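Local structure of uncharacterized conserved protein (Staphylococcus epidermidis, 3FRM) at residues N51-D56 / L72-P77. The protein is of unknown function, but carries a GNAT-family acetyltransferase domain and may therefore transfer acyl groups. Residues are numbered along the deposited sequence; the frame is centred on the assembly and turned at random.
Sequences NQWLKD and LSFSFP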
loop_
_atom_site.group_PDB
_atom_site.type_symbol
_atom_site.label_atom_id
_atom_site.label_comp_id
_atom_site.label_asym_id
_atom_site.label_seq_id
_atom_site.Cartn_x
_atom_site.Cartn_y
_atom_site.Cartn_z
ATOM N N ASN A 51 -30.013 8.511 -4.355
ATOM C CA ASN A 51 -30.887 8.965 -5.470
ATOM C C ASN A 51 -30.251 10.017 -6.351
ATOM O O ASN A 51 -30.382 9.958 -7.548
ATOM C CB ASN A 51 -32.189 9.553 -4.929
ATOM C CG ASN A 51 -33.031 8.533 -4.204
ATOM O OD1 ASN A 51 -33.149 7.396 -4.652
ATOM N ND2 ASN A 51 -33.661 8.942 -3.081
ATOM N N GLN A 52 -29.597 10.992 -5.718
ATOM C CA GLN A 52 -28.771 11.964 -6.399
ATOM C C GLN A 52 -27.749 11.251 -7.267
ATOM O O GLN A 52 -27.621 11.551 -8.446
ATOM C CB GLN A 52 -27.980 12.785 -5.396
ATOM C CG GLN A 52 -28.340 14.224 -5.269
ATOM C CD GLN A 52 -28.501 15.008 -6.573
ATOM O OE1 GLN A 52 -28.995 16.131 -6.541
ATOM N NE2 GLN A 52 -28.087 14.450 -7.699
ATOM N N TRP A 53 -27.024 10.309 -6.667
ATOM C CA TRP A 53 -25.975 9.583 -7.374
ATOM C C TRP A 53 -26.476 8.900 -8.632
ATOM O O TRP A 53 -25.758 8.876 -9.640
ATOM C CB TRP A 53 -25.198 8.583 -6.455
ATOM C CG TRP A 53 -24.025 7.926 -7.183
ATOM C CD1 TRP A 53 -22.902 8.562 -7.665
ATOM C CD2 TRP A 53 -23.885 6.541 -7.559
ATOM N NE1 TRP A 53 -22.079 7.658 -8.297
ATOM C CE2 TRP A 53 -22.652 6.416 -8.240
ATOM C CE3 TRP A 53 -24.662 5.397 -7.354
ATOM C CZ2 TRP A 53 -22.188 5.194 -8.761
ATOM C CZ3 TRP A 53 -24.199 4.179 -7.850
ATOM C CH2 TRP A 53 -22.949 4.089 -8.552
ATOM N N LEU A 54 -27.701 8.371 -8.584
ATOM C CA LEU A 54 -28.327 7.714 -9.766
ATOM C C LEU A 54 -28.559 8.673 -10.921
ATOM O O LEU A 54 -28.322 8.354 -12.121
ATOM C CB LEU A 54 -29.669 7.088 -9.375
ATOM C CG LEU A 54 -29.685 5.599 -9.048
ATOM C CD1 LEU A 54 -28.337 5.026 -8.671
ATOM C CD2 LEU A 54 -30.733 5.291 -7.965
ATOM N N LYS A 55 -29.052 9.847 -10.532
ATOM C CA LYS A 55 -29.252 10.950 -11.442
ATOM C C LYS A 55 -27.924 11.410 -12.019
ATOM O O LYS A 55 -27.862 11.681 -13.205
ATOM C CB LYS A 55 -29.972 12.094 -10.724
ATOM C CG LYS A 55 -31.487 11.889 -10.613
ATOM C CD LYS A 55 -32.095 12.722 -9.522
ATOM C CE LYS A 55 -33.491 12.203 -9.214
ATOM N NZ LYS A 55 -33.927 12.523 -7.790
ATOM N N ASP A 56 -26.860 11.408 -11.213
ATOM C CA ASP A 56 -25.552 11.890 -11.650
ATOM C C ASP A 56 -24.914 10.861 -12.587
ATOM O O ASP A 56 -24.187 11.202 -13.534
ATOM C CB ASP A 56 -24.647 12.160 -10.458
ATOM C CG ASP A 56 -25.183 13.258 -9.519
ATOM O OD1 ASP A 56 -26.025 14.083 -9.918
ATOM O OD2 ASP A 56 -24.715 13.326 -8.360
ATOM N N LEU A 72 -17.095 5.377 -16.449
ATOM C CA LEU A 72 -17.764 6.234 -15.516
ATOM C C LEU A 72 -16.871 6.382 -14.278
ATOM O O LEU A 72 -16.262 5.410 -13.844
ATOM C CB LEU A 72 -19.105 5.621 -15.089
ATOM C CG LEU A 72 -20.271 5.405 -16.015
ATOM C CD1 LEU A 72 -21.525 5.109 -15.142
ATOM C CD2 LEU A 72 -20.505 6.643 -16.848
ATOM N N SER A 73 -16.812 7.574 -13.689
ATOM C CA SER A 73 -16.006 7.722 -12.522
ATOM C C SER A 73 -16.322 8.933 -11.616
ATOM O O SER A 73 -16.694 9.978 -12.092
ATOM C CB SER A 73 -14.543 7.679 -12.938
ATOM O OG SER A 73 -14.169 8.856 -13.562
ATOM N N PHE A 74 -16.133 8.759 -10.312
ATOM C CA PHE A 74 -16.425 9.766 -9.339
ATOM C C PHE A 74 -15.426 9.663 -8.223
ATOM O O PHE A 74 -14.960 8.570 -7.899
ATOM C CB PHE A 74 -17.834 9.534 -8.747
ATOM C CG PHE A 74 -18.940 9.374 -9.812
ATOM C CD1 PHE A 74 -19.764 10.433 -10.140
ATOM C CD2 PHE A 74 -19.119 8.173 -10.488
ATOM C CE1 PHE A 74 -20.787 10.288 -11.123
ATOM C CE2 PHE A 74 -20.117 8.037 -11.486
ATOM C CZ PHE A 74 -20.951 9.085 -11.782
ATOM N N SER A 75 -15.084 10.823 -7.657
ATOM C CA SER A 75 -14.395 10.948 -6.387
ATOM C C SER A 75 -15.391 11.499 -5.428
ATOM O O SER A 75 -16.192 12.324 -5.835
ATOM C CB SER A 75 -13.334 12.011 -6.455
ATOM O OG SER A 75 -12.417 11.589 -7.356
ATOM N N PHE A 76 -15.242 11.144 -4.153
ATOM C CA PHE A 76 -16.124 11.624 -3.130
ATOM C C PHE A 76 -15.409 12.658 -2.246
ATOM O O PHE A 76 -14.246 12.986 -2.466
ATOM C CB PHE A 76 -16.736 10.431 -2.357
ATOM C CG PHE A 76 -17.698 9.621 -3.175
ATOM C CD1 PHE A 76 -19.008 9.978 -3.263
ATOM C CD2 PHE A 76 -17.274 8.516 -3.888
ATOM C CE1 PHE A 76 -19.911 9.229 -4.067
ATOM C CE2 PHE A 76 -18.128 7.781 -4.671
ATOM C CZ PHE A 76 -19.464 8.137 -4.766
ATOM N N PRO A 77 -16.111 13.226 -1.268
ATOM C CA PRO A 77 -15.473 14.354 -0.565
ATOM C C PRO A 77 -14.263 13.923 0.269
ATOM O O PRO A 77 -14.222 12.828 0.814
ATOM C CB PRO A 77 -16.573 14.853 0.343
ATOM C CG PRO A 77 -17.898 14.372 -0.443
ATOM C CD PRO A 77 -17.541 13.048 -0.939
#
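The helical turn holding Trp-53 and Asp-56 packs on the strand that carries Phe-74, the backbones coming closest between Asp-56 and Phe-74, whose CA atoms are 9.7 Å apart. The separation is bridged mainly by aromatic side chains. Trp-53 has its CG anti to the backbone N (chi1 -175°), which carries the indole across to the strand with the edge of its five-membered ring leading. That edge meets the face of Phe-74 in a T-shaped stack, with ring centroids 4.7 Å apart and planes at 69°. NE1 of Trp-53 lies over the centre of the Phe-74 ring, 3.6 Å above its plane; with no other partner in the model, this buried nitrogen faces the pi cloud instead of a conventional acceptor. Phe-76 makes a looser approach to the same nitrogen, its CZ lying 4.4 Å from Trp-53 NE1. At the rim of Phe-74, CZ approaches the backbone O of Asp-56 at 4.2 Å, near the ring plane. The carboxylate of Asp-56 is engaged elsewhere: OD2 is hydrogen-bonded to Tyr-44 OH and OD1 forms a salt bridge with Arg-24. Leu-86 and Ile-90 of helix 84-92 also touch Trp-53, and Trp-42 of strand 41-44 meets Phe-74 edge-to-face. The contact forms part of the helix-to-sheet packing within a beta-alpha-beta unit, where helix 50-66 links parallel strands 41-44 and 72-75.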